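Local coordinates for protelomerase (Agrobacterium tumefaciens, PDB 4F43), which generates the closed hairpin ends of linear DNA, probably by cutting and rejoining DNA strands through a covalent protein-DNA intermediate, and protects the hairpins it makes, at residues R104-K107 with M108-A112; T151-A154 with P155-F159; S285-A288 with A289-H293; T300-S303 with Y304-Y307. The protein carries 1 engineered substitution. One frame throughout, in Å; residues are numbered along the deposited sequence. Where two conformers were deposited one is given.

Interaction 1 (R104-K107 with M108-A112). With nucleotides of chain B.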
loop_
_atom_site.group_PDB
_atom_site.type_symbol
_atom_site.label_atom_id
_atom_site.label_comp_id
_atom_site.label_asym_id
_atom_site.label_seq_id
_atom_site.Cartn_x
_atom_site.Cartn_y
_atom_site.Cartn_z
ATOM N N ARG A 104 4.488 17.557 3.071
ATOM C CA ARG A 104 5.241 17.340 1.839
ATOM C C ARG A 104 6.734 17.586 2.047
ATOM O O ARG A 104 7.577 16.771 1.644
ATOM C CB ARG A 104 4.704 18.245 0.728
ATOM C CG ARG A 104 5.572 18.294 -0.519
ATOM C CD ARG A 104 4.773 18.754 -1.732
ATOM N NE ARG A 104 4.165 20.066 -1.534
ATOM C CZ ARG A 104 3.269 20.601 -2.358
ATOM N NH1 ARG A 104 2.764 21.801 -2.106
ATOM N NH2 ARG A 104 2.875 19.932 -3.432
ATOM N N ARG A 105 7.044 18.717 2.678
ATOM C CA ARG A 105 8.419 19.078 3.012
ATOM C C ARG A 105 9.123 17.969 3.784
ATOM O O ARG A 105 10.207 17.526 3.402
ATOM C CB ARG A 105 8.445 20.367 3.835
ATOM C CG ARG A 105 9.806 20.684 4.434
ATOM C CD ARG A 105 9.709 20.926 5.933
ATOM N NE ARG A 105 10.534 19.990 6.695
ATOM C CZ ARG A 105 10.613 19.972 8.022
ATOM N NH1 ARG A 105 11.389 19.086 8.629
ATOM N NH2 ARG A 105 9.915 20.841 8.741
ATOM N N VAL A 106 8.495 17.524 4.869
ATOM C CA VAL A 106 9.057 16.462 5.698
ATOM C C VAL A 106 9.249 15.173 4.897
ATOM O O VAL A 106 10.271 14.496 5.037
ATOM C CB VAL A 106 8.188 16.194 6.946
ATOM C CG1 VAL A 106 8.666 14.956 7.676
ATOM C CG2 VAL A 106 8.209 17.396 7.878
ATOM N N LYS A 107 8.274 14.853 4.049
ATOM C CA LYS A 107 8.342 13.658 3.209
ATOM C C LYS A 107 9.561 13.678 2.290
ATOM O O LYS A 107 10.432 12.796 2.364
ATOM C CB LYS A 107 7.068 13.518 2.372
ATOM C CG LYS A 107 7.111 12.368 1.381
ATOM C CD LYS A 107 5.903 12.377 0.464
ATOM C CE LYS A 107 5.922 13.580 -0.464
ATOM N NZ LYS A 107 4.754 13.582 -1.388
ATOM N N MET A 108 9.622 14.685 1.420
ATOM C CA MET A 108 10.722 14.815 0.467
ATOM C C MET A 108 12.066 14.942 1.179
ATOM O O MET A 108 13.108 14.553 0.648
ATOM C CB MET A 108 10.493 16.020 -0.447
ATOM C CG MET A 108 9.174 15.984 -1.205
ATOM S SD MET A 108 9.050 14.577 -2.325
ATOM C CE MET A 108 10.417 14.908 -3.436
ATOM N N GLU A 109 12.035 15.502 2.385
ATOM C CA GLU A 109 13.238 15.607 3.201
ATOM C C GLU A 109 13.708 14.213 3.595
ATOM O O GLU A 109 14.893 13.895 3.488
ATOM C CB GLU A 109 12.973 16.434 4.458
ATOM C CG GLU A 109 14.133 16.455 5.439
ATOM C CD GLU A 109 13.776 17.133 6.746
ATOM O OE1 GLU A 109 13.019 16.534 7.541
ATOM O OE2 GLU A 109 14.247 18.267 6.976
ATOM N N LYS A 110 12.768 13.389 4.050
ATOM C CA LYS A 110 13.065 12.009 4.424
ATOM C C LYS A 110 13.642 11.237 3.248
ATOM O O LYS A 110 14.654 10.542 3.383
ATOM C CB LYS A 110 11.806 11.305 4.932
ATOM C CG LYS A 110 11.359 11.744 6.312
ATOM C CD LYS A 110 10.015 11.135 6.661
ATOM C CE LYS A 110 9.585 11.514 8.063
ATOM N NZ LYS A 110 8.156 11.176 8.303
ATOM N N ILE A 111 12.987 11.363 2.097
ATOM C CA ILE A 111 13.468 10.716 0.881
ATOM C C ILE A 111 14.894 11.165 0.557
ATOM O O ILE A 111 15.756 10.346 0.222
ATOM C CB ILE A 111 12.545 11.014 -0.312
ATOM C CG1 ILE A 111 11.140 10.476 -0.041
ATOM C CG2 ILE A 111 13.112 10.419 -1.597
ATOM C CD1 ILE A 111 10.093 10.996 -1.002
ATOM N N ALA A 112 15.136 12.467 0.683
ATOM C CA ALA A 112 16.458 13.033 0.432
ATOM C C ALA A 112 17.512 12.438 1.361
ATOM O O ALA A 112 18.620 12.118 0.930
ATOM C CB ALA A 112 16.421 14.541 0.573
ATOM P P DT B 12 7.746 7.555 7.694
ATOM O OP1 DT B 12 9.142 7.099 7.882
ATOM O OP2 DT B 12 7.453 9.002 7.578
ATOM O "O5'" DT B 12 7.139 6.828 6.406
ATOM C "C5'" DT B 12 7.146 5.406 6.344
ATOM C "C4'" DT B 12 6.305 4.904 5.183
ATOM O "O4'" DT B 12 4.946 5.393 5.324
ATOM C "C3'" DT B 12 6.761 5.349 3.795
ATOM O "O3'" DT B 12 6.570 4.266 2.893
ATOM C "C2'" DT B 12 5.818 6.500 3.479
ATOM C "C1'" DT B 12 4.546 5.919 4.077
ATOM N N1 DT B 12 3.422 6.878 4.279
ATOM C C2 DT B 12 2.258 6.633 3.597
ATOM O O2 DT B 12 2.111 5.686 2.846
ATOM N N3 DT B 12 1.264 7.541 3.826
ATOM C C4 DT B 12 1.295 8.647 4.646
ATOM O O4 DT B 12 0.324 9.391 4.766
ATOM C C5 DT B 12 2.545 8.850 5.336
ATOM C C7 DT B 12 2.713 10.020 6.259
ATOM C C6 DT B 12 3.536 7.968 5.123
#
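K110 lays its aliphatic stem across V106, the two side chains crossing obliquely one turn apart on helix 97-115, with CE of K110 3.6 Å from CG1 of V106. This is ordinary i to i+4 packing along an exposed helix that faces the bound DNA. K110 suits its place because it is greasy for four carbons and charged at the end: its chain runs extended from CG past the valine, and NZ meets OP2 of DT12 of chain B in a hydrogen bond whose modelled length, 2.4 Å, is doubtfully short. One turn apart likewise, R105 and E109 lie side by side, pointing the same way. NH1 of R105 gives OE1 of E109 a salt-bridge hydrogen bond of 3.2 Å at 160°. The acceptor sits close to the guanidinium plane, yet the bond reaches OE1 from above the carboxylate, and the two flat groups are turned 71° from each other. R105 has a second carboxylate in E102, which its NH2 holds, so acidic partners engage two of its nitrogens. In the conformer given, K107 sends its amine to a thymine base O4 of the DNA, and I111 packs on L302 and S303 of a neighbouring loop. V106 stands with CG1 anti to its own N (chi1 171°), which leaves CG2 beside that N and 3.5 Å above the centre of the R105 guanidinium plane.

Interaction 2 (T151-A154 with P155-F159); sequences TGRA and PYEVF. Engineered in segment 151-154: A154 (natural residue Arg). With nucleotides of chain B.
E157 reaches back to the residue before its helix: OE1 accepts a hydrogen bond from the N of A154, 2.9 Å long and 158° at the hydrogen, arriving from above the carboxylate plane. With CG anti to the carbonyl carbon (chi1 -61°) and the chain extended beyond it, the carboxylate comes beside that amide, while OE2 is held by the N of A184. A bond between backbone atoms, V158 N to A154 O at 2.7 Å, closes the first helical turn. R153 turns its guanidinium away, using NE of R153 on O of T151 (3.2 Å) and NH1 on I290 O.

The apolar contacts are close. CG2 of V158 lies 3.6 Å from CB of R153, and CB of A154, an engineered alanine where the natural residue is arginine, rests 3.5 Å from CD of P155. Proline suits the first helical position, where no N-H is needed.

Toward the DNA, the N of Y156 donates to OP1 of DT23 of chain B at 2.7 Å. E157, at the third helical position, bonds the N-cap amide as in one half of a capping box, and this N-terminus of helix 155-161, in the telomere resolvase catalytic domain, binds a DNA phosphate next to the engineered position 154.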
loop_
_atom_site.group_PDB
_atom_site.type_symbol
_atom_site.label_atom_id
_atom_site.label_comp_id
_atom_site.label_asym_id
_atom_site.label_seq_id
_atom_site.Cartn_x
_atom_site.Cartn_y
_atom_site.Cartn_z
ATOM N N THR A 151 7.204 -11.613 -7.106
ATOM C CA THR A 151 6.555 -10.806 -8.139
ATOM C C THR A 151 6.533 -9.318 -7.792
ATOM O O THR A 151 6.329 -8.474 -8.662
ATOM C CB THR A 151 5.120 -11.297 -8.448
ATOM O OG1 THR A 151 4.719 -10.825 -9.740
ATOM C CG2 THR A 151 4.140 -10.797 -7.405
ATOM N N GLY A 152 6.736 -9.005 -6.516
ATOM C CA GLY A 152 6.895 -7.629 -6.082
ATOM C C GLY A 152 5.622 -6.826 -5.901
ATOM O O GLY A 152 5.679 -5.619 -5.672
ATOM N N ARG A 153 4.471 -7.482 -6.000
ATOM C CA ARG A 153 3.203 -6.795 -5.791
ATOM C C ARG A 153 2.976 -6.508 -4.307
ATOM O O ARG A 153 3.549 -7.171 -3.441
ATOM C CB ARG A 153 2.037 -7.604 -6.366
ATOM C CG ARG A 153 2.126 -7.873 -7.863
ATOM C CD ARG A 153 2.437 -6.609 -8.648
ATOM N NE ARG A 153 3.839 -6.542 -9.051
ATOM C CZ ARG A 153 4.374 -5.523 -9.716
ATOM N NH1 ARG A 153 5.658 -5.545 -10.044
ATOM N NH2 ARG A 153 3.624 -4.481 -10.049
ATOM N N ALA A 154 2.141 -5.514 -4.025
ATOM C CA ALA A 154 1.832 -5.123 -2.655
ATOM C C ALA A 154 0.966 -6.180 -1.975
ATOM O O ALA A 154 0.233 -6.905 -2.647
ATOM C CB ALA A 154 1.131 -3.768 -2.646
ATOM N N PRO A 155 1.060 -6.279 -0.637
ATOM C CA PRO A 155 0.270 -7.226 0.159
ATOM C C PRO A 155 -1.226 -7.186 -0.157
ATOM O O PRO A 155 -1.851 -8.241 -0.247
ATOM C CB PRO A 155 0.520 -6.756 1.591
ATOM C CG PRO A 155 1.898 -6.202 1.547
ATOM C CD PRO A 155 2.035 -5.550 0.196
ATOM N N TYR A 156 -1.787 -5.994 -0.322
ATOM C CA TYR A 156 -3.202 -5.865 -0.656
ATOM C C TYR A 156 -3.479 -6.481 -2.024
ATOM O O TYR A 156 -4.411 -7.273 -2.185
ATOM C CB TYR A 156 -3.631 -4.397 -0.631
ATOM C CG TYR A 156 -5.117 -4.188 -0.798
ATOM C CD1 TYR A 156 -6.011 -4.608 0.178
ATOM C CD2 TYR A 156 -5.628 -3.562 -1.929
ATOM C CE1 TYR A 156 -7.371 -4.418 0.030
ATOM C CE2 TYR A 156 -6.987 -3.366 -2.084
ATOM C CZ TYR A 156 -7.854 -3.796 -1.103
ATOM O OH TYR A 156 -9.207 -3.604 -1.254
ATOM N N GLU A 157 -2.652 -6.119 -3.001
ATOM C CA GLU A 157 -2.763 -6.658 -4.350
ATOM C C GLU A 157 -2.621 -8.176 -4.342
ATOM O O GLU A 157 -3.463 -8.888 -4.886
ATOM C CB GLU A 157 -1.694 -6.047 -5.257
ATOM C CG GLU A 157 -1.786 -4.538 -5.409
ATOM C CD GLU A 157 -0.581 -3.952 -6.120
ATOM O OE1 GLU A 157 0.441 -4.660 -6.240
ATOM O OE2 GLU A 157 -0.657 -2.786 -6.560
ATOM N N VAL A 158 -1.553 -8.658 -3.712
ATOM C CA VAL A 158 -1.255 -10.088 -3.653
ATOM C C VAL A 158 -2.373 -10.901 -3.007
ATOM O O VAL A 158 -2.887 -11.847 -3.602
ATOM C CB VAL A 158 0.059 -10.362 -2.883
ATOM C CG1 VAL A 158 0.226 -11.853 -2.622
ATOM C CG2 VAL A 158 1.254 -9.819 -3.646
ATOM N N PHE A 159 -2.747 -10.527 -1.789
ATOM C CA PHE A 159 -3.714 -11.302 -1.020
ATOM C C PHE A 159 -5.162 -11.133 -1.480
ATOM O O PHE A 159 -5.969 -12.051 -1.331
ATOM C CB PHE A 159 -3.612 -10.973 0.473
ATOM C CG PHE A 159 -2.362 -11.492 1.129
ATOM C CD1 PHE A 159 -2.214 -12.842 1.392
ATOM C CD2 PHE A 159 -1.347 -10.629 1.499
ATOM C CE1 PHE A 159 -1.071 -13.321 2.001
ATOM C CE2 PHE A 159 -0.204 -11.100 2.107
ATOM C CZ PHE A 159 -0.065 -12.450 2.359
ATOM P P DT B 23 -1.345 -2.742 1.503
ATOM O OP1 DT B 23 -0.689 -3.722 0.610
ATOM O OP2 DT B 23 -2.518 -3.145 2.306
ATOM O "O5'" DT B 23 -0.245 -2.152 2.503
ATOM C "C5'" DT B 23 1.019 -1.731 2.003
ATOM C "C4'" DT B 23 1.859 -1.116 3.109
ATOM O "O4'" DT B 23 1.123 -0.024 3.719
ATOM C "C3'" DT B 23 2.225 -2.060 4.254
ATOM O "O3'" DT B 23 3.580 -1.844 4.639
ATOM C "C2'" DT B 23 1.266 -1.655 5.365
ATOM C "C1'" DT B 23 1.212 -0.154 5.122
ATOM N N1 DT B 23 0.059 0.538 5.765
ATOM C C2 DT B 23 0.319 1.462 6.749
ATOM O O2 DT B 23 1.444 1.741 7.119
ATOM N N3 DT B 23 -0.791 2.053 7.286
ATOM C C4 DT B 23 -2.110 1.825 6.952
ATOM O O4 DT B 23 -3.032 2.420 7.508
ATOM C C5 DT B 23 -2.316 0.844 5.914
ATOM C C7 DT B 23 -3.703 0.502 5.458
ATOM C C6 DT B 23 -1.236 0.257 5.379
ATOM P P DT B 22 -6.189 1.233 -2.021
ATOM O OP1 DT B 22 -6.441 1.267 -3.479
ATOM O OP2 DT B 22 -7.268 0.825 -1.094
ATOM O "O5'" DT B 22 -4.922 0.291 -1.748
ATOM C "C5'" DT B 22 -4.624 -0.180 -0.435
ATOM C "C4'" DT B 22 -3.284 0.343 0.052
ATOM O "O4'" DT B 22 -3.471 1.652 0.638
ATOM C "C3'" DT B 22 -2.627 -0.471 1.159
ATOM O "O3'" DT B 22 -1.769 -1.471 0.616
ATOM C "C2'" DT B 22 -1.819 0.563 1.935
ATOM C "C1'" DT B 22 -2.372 1.912 1.486
ATOM N N1 DT B 22 -2.804 2.777 2.625
ATOM C C2 DT B 22 -1.842 3.351 3.426
ATOM O O2 DT B 22 -0.645 3.200 3.258
ATOM N N3 DT B 22 -2.333 4.128 4.442
ATOM C C4 DT B 22 -3.656 4.384 4.741
ATOM O O4 DT B 22 -3.984 5.101 5.685
ATOM C C5 DT B 22 -4.610 3.751 3.865
ATOM C C7 DT B 22 -6.081 3.950 4.083
ATOM C C6 DT B 22 -4.146 2.988 2.865
#

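Interaction 3 (S285-A288 with A289-H293). With nucleotides of chain B.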
loop_
_atom_site.group_PDB
_atom_site.type_symbol
_atom_site.label_atom_id
_atom_site.label_comp_id
_atom_site.label_asym_id
_atom_site.label_seq_id
_atom_site.Cartn_x
_atom_site.Cartn_y
_atom_site.Cartn_z
ATOM N N SER A 285 12.752 5.331 -14.649
ATOM C CA SER A 285 11.844 4.902 -15.704
ATOM C C SER A 285 11.474 3.429 -15.554
ATOM O O SER A 285 10.302 3.065 -15.653
ATOM C CB SER A 285 12.459 5.156 -17.080
ATOM O OG SER A 285 11.512 4.924 -18.109
ATOM N N TYR A 286 12.478 2.592 -15.314
ATOM C CA TYR A 286 12.259 1.163 -15.149
ATOM C C TYR A 286 11.423 0.895 -13.903
ATOM O O TYR A 286 10.514 0.060 -13.922
ATOM C CB TYR A 286 13.592 0.419 -15.071
ATOM C CG TYR A 286 13.449 -1.083 -15.136
ATOM C CD1 TYR A 286 13.048 -1.709 -16.309
ATOM C CD2 TYR A 286 13.719 -1.874 -14.029
ATOM C CE1 TYR A 286 12.915 -3.082 -16.375
ATOM C CE2 TYR A 286 13.590 -3.248 -14.088
ATOM C CZ TYR A 286 13.188 -3.846 -15.262
ATOM O OH TYR A 286 13.056 -5.214 -15.327
ATOM N N PHE A 287 11.736 1.613 -12.827
ATOM C CA PHE A 287 10.968 1.518 -11.592
ATOM C C PHE A 287 9.505 1.859 -11.837
ATOM O O PHE A 287 8.612 1.107 -11.453
ATOM C CB PHE A 287 11.554 2.443 -10.525
ATOM C CG PHE A 287 12.639 1.812 -9.703
ATOM C CD1 PHE A 287 13.629 1.051 -10.301
ATOM C CD2 PHE A 287 12.672 1.986 -8.331
ATOM C CE1 PHE A 287 14.628 0.469 -9.546
ATOM C CE2 PHE A 287 13.669 1.410 -7.570
ATOM C CZ PHE A 287 14.649 0.650 -8.179
ATOM N N ALA A 288 9.269 2.990 -12.495
ATOM C CA ALA A 288 7.914 3.425 -12.808
ATOM C C ALA A 288 7.193 2.417 -13.699
ATOM O O ALA A 288 5.980 2.234 -13.588
ATOM C CB ALA A 288 7.938 4.793 -13.468
ATOM N N ALA A 289 7.947 1.760 -14.574
ATOM C CA ALA A 289 7.375 0.798 -15.509
ATOM C C ALA A 289 6.939 -0.489 -14.816
ATOM O O ALA A 289 5.829 -0.975 -15.031
ATOM C CB ALA A 289 8.369 0.488 -16.621
ATOM N N ILE A 290 7.817 -1.035 -13.982
ATOM C CA ILE A 290 7.557 -2.318 -13.337
ATOM C C ILE A 290 6.651 -2.196 -12.113
ATOM O O ILE A 290 5.977 -3.155 -11.738
ATOM C CB ILE A 290 8.872 -3.014 -12.943
ATOM C CG1 ILE A 290 9.620 -2.179 -11.899
ATOM C CG2 ILE A 290 9.729 -3.259 -14.179
ATOM C CD1 ILE A 290 11.081 -2.535 -11.748
ATOM N N LEU A 291 6.632 -1.019 -11.496
ATOM C CA LEU A 291 5.805 -0.802 -10.314
ATOM C C LEU A 291 4.416 -0.281 -10.680
ATOM O O LEU A 291 3.515 -0.249 -9.841
ATOM C CB LEU A 291 6.493 0.158 -9.340
ATOM C CG LEU A 291 7.802 -0.327 -8.708
ATOM C CD1 LEU A 291 8.414 0.763 -7.845
ATOM C CD2 LEU A 291 7.572 -1.587 -7.893
ATOM N N GLY A 292 4.252 0.127 -11.934
ATOM C CA GLY A 292 2.970 0.606 -12.418
ATOM C C GLY A 292 2.550 1.908 -11.768
ATOM O O GLY A 292 1.779 1.915 -10.807
ATOM N N HIS A 293 3.057 3.017 -12.295
ATOM C CA HIS A 293 2.757 4.332 -11.743
ATOM C C HIS A 293 1.955 5.185 -12.715
ATOM O O HIS A 293 1.653 4.760 -13.831
ATOM C CB HIS A 293 4.048 5.062 -11.365
ATOM C CG HIS A 293 4.732 4.500 -10.160
ATOM N ND1 HIS A 293 6.051 4.770 -9.858
ATOM C CD2 HIS A 293 4.281 3.684 -9.177
ATOM C CE1 HIS A 293 6.382 4.144 -8.745
ATOM N NE2 HIS A 293 5.327 3.478 -8.310
ATOM P P DC B 15 -0.172 6.264 -9.113
ATOM O OP1 DC B 15 -0.836 5.117 -9.772
ATOM O OP2 DC B 15 1.175 6.684 -9.560
ATOM O "O5'" DC B 15 -1.138 7.537 -9.201
ATOM C "C5'" DC B 15 -2.494 7.416 -8.784
ATOM C "C4'" DC B 15 -3.140 8.770 -8.543
ATOM O "O4'" DC B 15 -2.459 9.455 -7.460
ATOM C "C3'" DC B 15 -3.113 9.738 -9.725
ATOM O "O3'" DC B 15 -4.340 10.460 -9.784
ATOM C "C2'" DC B 15 -1.957 10.661 -9.359
ATOM C "C1'" DC B 15 -2.224 10.784 -7.869
ATOM N N1 DC B 15 -1.097 11.352 -7.095
ATOM C C2 DC B 15 -1.376 12.182 -6.004
ATOM O O2 DC B 15 -2.557 12.418 -5.713
ATOM N N3 DC B 15 -0.342 12.703 -5.298
ATOM C C4 DC B 15 0.914 12.420 -5.650
ATOM N N4 DC B 15 1.902 12.955 -4.924
ATOM C C5 DC B 15 1.213 11.575 -6.762
ATOM C C6 DC B 15 0.188 11.066 -7.454
#
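This is a local contact at the end of helix 283-291, in the catalytic domain, where the last turn is packed by side chains four residues apart and then unwinds toward the DNA. Y286 and I290 carry the apolar part. The CG2 methyl of I290 stands over one face of the Y286 ring, 3.8 Å from its centroid and 16° off the normal, a CH-pi contact displaced toward the rim, while CD1 of I290 lies 3.5 Å from CE2 of Y286. The isoleucine reaches the ring in both places because CG1 takes the crowded position between backbone N and carbonyl carbon (chi1 64°), which sets CG1 only 3.1 Å from O of Y286. A beta-branched residue suits the place, since it has one branch over the ring and the other at the CD2-CE2 margin of the same face. Helix 263-276 packs against Y286 and F287, and P201 of strand 198-201 against Y286 and I290.

The helix stops at G292 with the six-to-one bond of a Schellman motif. It runs from N of H293 to O of A288, 3.3 Å, in the carbonyl plane; G292 N reaches the same O in a weak bond. The positive phi of G292 comes easily to a residue without a CB. Just ahead of the turn, the carbonyls of I290 and L291 accept from R153 and Q183.

H293 turns its imidazole back toward A288, ND1 of H293 3.7 Å from CA of A288, and brings its own CA 3.6 Å from OP2 of DC15 of chain B.

Interaction 4 (T300-S303 with Y304-Y307); sequences TSLS and YMTY. With nucleotides of chain B.
Y304 starts its climb to the DNA at CB, 3.5 Å from O of S301. CG, anti to the carbonyl carbon (chi1 -71°), passes beside the S303 carbonyl carbon. One edge of the ring then faces T300: CD2 of Y304 is 3.5 Å from O of T300, near the ring plane. CE2 of Y304 is near both O of T300 and O3' of DA13 of chain B, 3.2 Å from the latter, and OH of Y304 ends 2.9 Å from O3' of DA13 of chain B. The hydroxyl is also hydrogen-bonded to OH of Y262.

The ring is carried by a short 3-10 turn, residues 301-303. N of Y304 donates to O of S301, three residues back, at 2.9 Å and 157°. A turn so tight carries the tyrosine out of the loop between helix 283-291 and strand 307-308 with its ring beside the DNA backbone. A tyrosine placed with its OH at a 3' oxygen, and its ring packed against a phosphate, is consistent with the nucleophile position of tyrosine recombinases and telomere resolvases, which join to DNA through a 3'-phosphotyrosine. L291 packs on the ring, and the ring of H266 meets it with planes about 70° apart.

Small hydroxyl residues suit the turn and its approach: S301 bonds its OG to L298 and N284, and T300 its OG1 to D297, while CG2 of T300 turns to the sugar side, 3.9 Å from O3' of DA13 of chain B. M305 leads the chain away, its CG 3.3 Å from O of S301.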
loop_
_atom_site.group_PDB
_atom_site.type_symbol
_atom_site.label_atom_id
_atom_site.label_comp_id
_atom_site.label_asym_id
_atom_site.label_seq_id
_atom_site.Cartn_x
_atom_site.Cartn_y
_atom_site.Cartn_z
ATOM N N THR A 300 7.739 9.294 -8.002
ATOM C CA THR A 300 7.216 8.333 -7.038
ATOM C C THR A 300 8.233 7.213 -6.812
ATOM O O THR A 300 8.310 6.627 -5.730
ATOM C CB THR A 300 5.865 7.750 -7.497
ATOM O OG1 THR A 300 4.929 8.815 -7.699
ATOM C CG2 THR A 300 5.304 6.790 -6.457
ATOM N N SER A 301 9.029 6.939 -7.841
ATOM C CA SER A 301 10.059 5.908 -7.775
ATOM C C SER A 301 11.172 6.263 -6.791
ATOM O O SER A 301 11.894 5.385 -6.314
ATOM C CB SER A 301 10.655 5.663 -9.163
ATOM O OG SER A 301 11.300 6.825 -9.654
ATOM N N LEU A 302 11.304 7.554 -6.493
ATOM C CA LEU A 302 12.319 8.034 -5.560
ATOM C C LEU A 302 12.143 7.421 -4.174
ATOM O O LEU A 302 13.101 7.313 -3.408
ATOM C CB LEU A 302 12.279 9.560 -5.461
ATOM C CG LEU A 302 12.539 10.347 -6.747
ATOM C CD1 LEU A 302 12.408 11.839 -6.491
ATOM C CD2 LEU A 302 13.913 10.015 -7.309
ATOM N N SER A 303 10.914 7.025 -3.858
ATOM C CA SER A 303 10.606 6.440 -2.559
ATOM C C SER A 303 10.986 4.961 -2.494
ATOM O O SER A 303 10.966 4.358 -1.422
ATOM C CB SER A 303 9.119 6.608 -2.236
ATOM O OG SER A 303 8.745 7.976 -2.223
ATOM N N TYR A 304 11.333 4.380 -3.640
ATOM C CA TYR A 304 11.643 2.952 -3.701
ATOM C C TYR A 304 13.142 2.671 -3.756
ATOM O O TYR A 304 13.559 1.517 -3.851
ATOM C CB TYR A 304 10.944 2.299 -4.895
ATOM C CG TYR A 304 9.447 2.185 -4.738
ATOM C CD1 TYR A 304 8.877 1.070 -4.139
ATOM C CD2 TYR A 304 8.603 3.194 -5.186
ATOM C CE1 TYR A 304 7.509 0.962 -3.988
ATOM C CE2 TYR A 304 7.232 3.094 -5.042
ATOM C CZ TYR A 304 6.690 1.976 -4.443
ATOM O OH TYR A 304 5.325 1.876 -4.298
ATOM N N MET A 305 13.947 3.725 -3.699
ATOM C CA MET A 305 15.394 3.574 -3.775
ATOM C C MET A 305 16.044 3.858 -2.422
ATOM O O MET A 305 16.361 5.000 -2.097
ATOM C CB MET A 305 15.966 4.487 -4.861
ATOM C CG MET A 305 15.087 4.572 -6.100
ATOM S SD MET A 305 15.959 5.071 -7.595
ATOM C CE MET A 305 16.637 6.649 -7.100
ATOM N N THR A 306 16.232 2.801 -1.639
ATOM C CA THR A 306 16.787 2.924 -0.296
ATOM C C THR A 306 17.825 1.843 -0.004
ATOM O O THR A 306 18.540 1.912 0.996
ATOM C CB THR A 306 15.683 2.840 0.767
ATOM O OG1 THR A 306 16.276 2.808 2.071
ATOM C CG2 THR A 306 14.859 1.581 0.567
ATOM N N TYR A 307 17.898 0.842 -0.876
ATOM C CA TYR A 307 18.851 -0.250 -0.712
ATOM C C TYR A 307 19.984 -0.151 -1.723
ATOM O O TYR A 307 19.845 0.481 -2.768
ATOM C CB TYR A 307 18.155 -1.603 -0.876
ATOM C CG TYR A 307 17.136 -1.921 0.191
ATOM C CD1 TYR A 307 17.318 -1.504 1.505
ATOM C CD2 TYR A 307 15.991 -2.643 -0.117
ATOM C CE1 TYR A 307 16.383 -1.799 2.482
ATOM C CE2 TYR A 307 15.053 -2.942 0.850
ATOM C CZ TYR A 307 15.254 -2.518 2.148
ATOM O OH TYR A 307 14.321 -2.812 3.116
ATOM P P DA B 13 7.531 4.093 1.618
ATOM O OP1 DA B 13 7.945 2.673 1.548
ATOM O OP2 DA B 13 8.554 5.159 1.669
ATOM O "O5'" DA B 13 6.568 4.399 0.380
ATOM C "C5'" DA B 13 5.361 3.664 0.228
ATOM C "C4'" DA B 13 4.598 4.141 -0.994
ATOM O "O4'" DA B 13 3.579 5.089 -0.585
ATOM C "C3'" DA B 13 5.444 4.862 -2.038
ATOM O "O3'" DA B 13 4.965 4.549 -3.338
ATOM C "C2'" DA B 13 5.218 6.333 -1.706
ATOM C "C1'" DA B 13 3.753 6.303 -1.287
ATOM N N9 DA B 13 3.355 7.396 -0.407
ATOM C C8 DA B 13 4.145 8.123 0.438
ATOM N N7 DA B 13 3.492 9.046 1.104
ATOM C C5 DA B 13 2.184 8.914 0.667
ATOM C C6 DA B 13 0.992 9.595 0.988
ATOM N N6 DA B 13 0.911 10.601 1.867
ATOM N N1 DA B 13 -0.132 9.199 0.360
ATOM C C2 DA B 13 -0.074 8.199 -0.524
ATOM N N3 DA B 13 0.982 7.485 -0.904
ATOM C C4 DA B 13 2.086 7.899 -0.265
#

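Interaction 1 is a surface contact on a helix lining the DNA, interaction 2 is fully buried, and interactions 3 and 4 are partly so. Their chemistry follows: charged pairs and a lysine for a phosphate in the first, a helix start offering one amide to a phosphate in the second, apolar packing at a helix end in the third, a tyrosine on a tight turn in the fourth. Interactions 2 and 3 meet where R153 holds O of I290, and 3 and 4 where L291 and F287 pack on Y304 and S301. I111 ties interaction 1 to interaction 4, whereas interactions 1 and 2 stay about 17 Å apart at their nearest atoms. All four approach chain B.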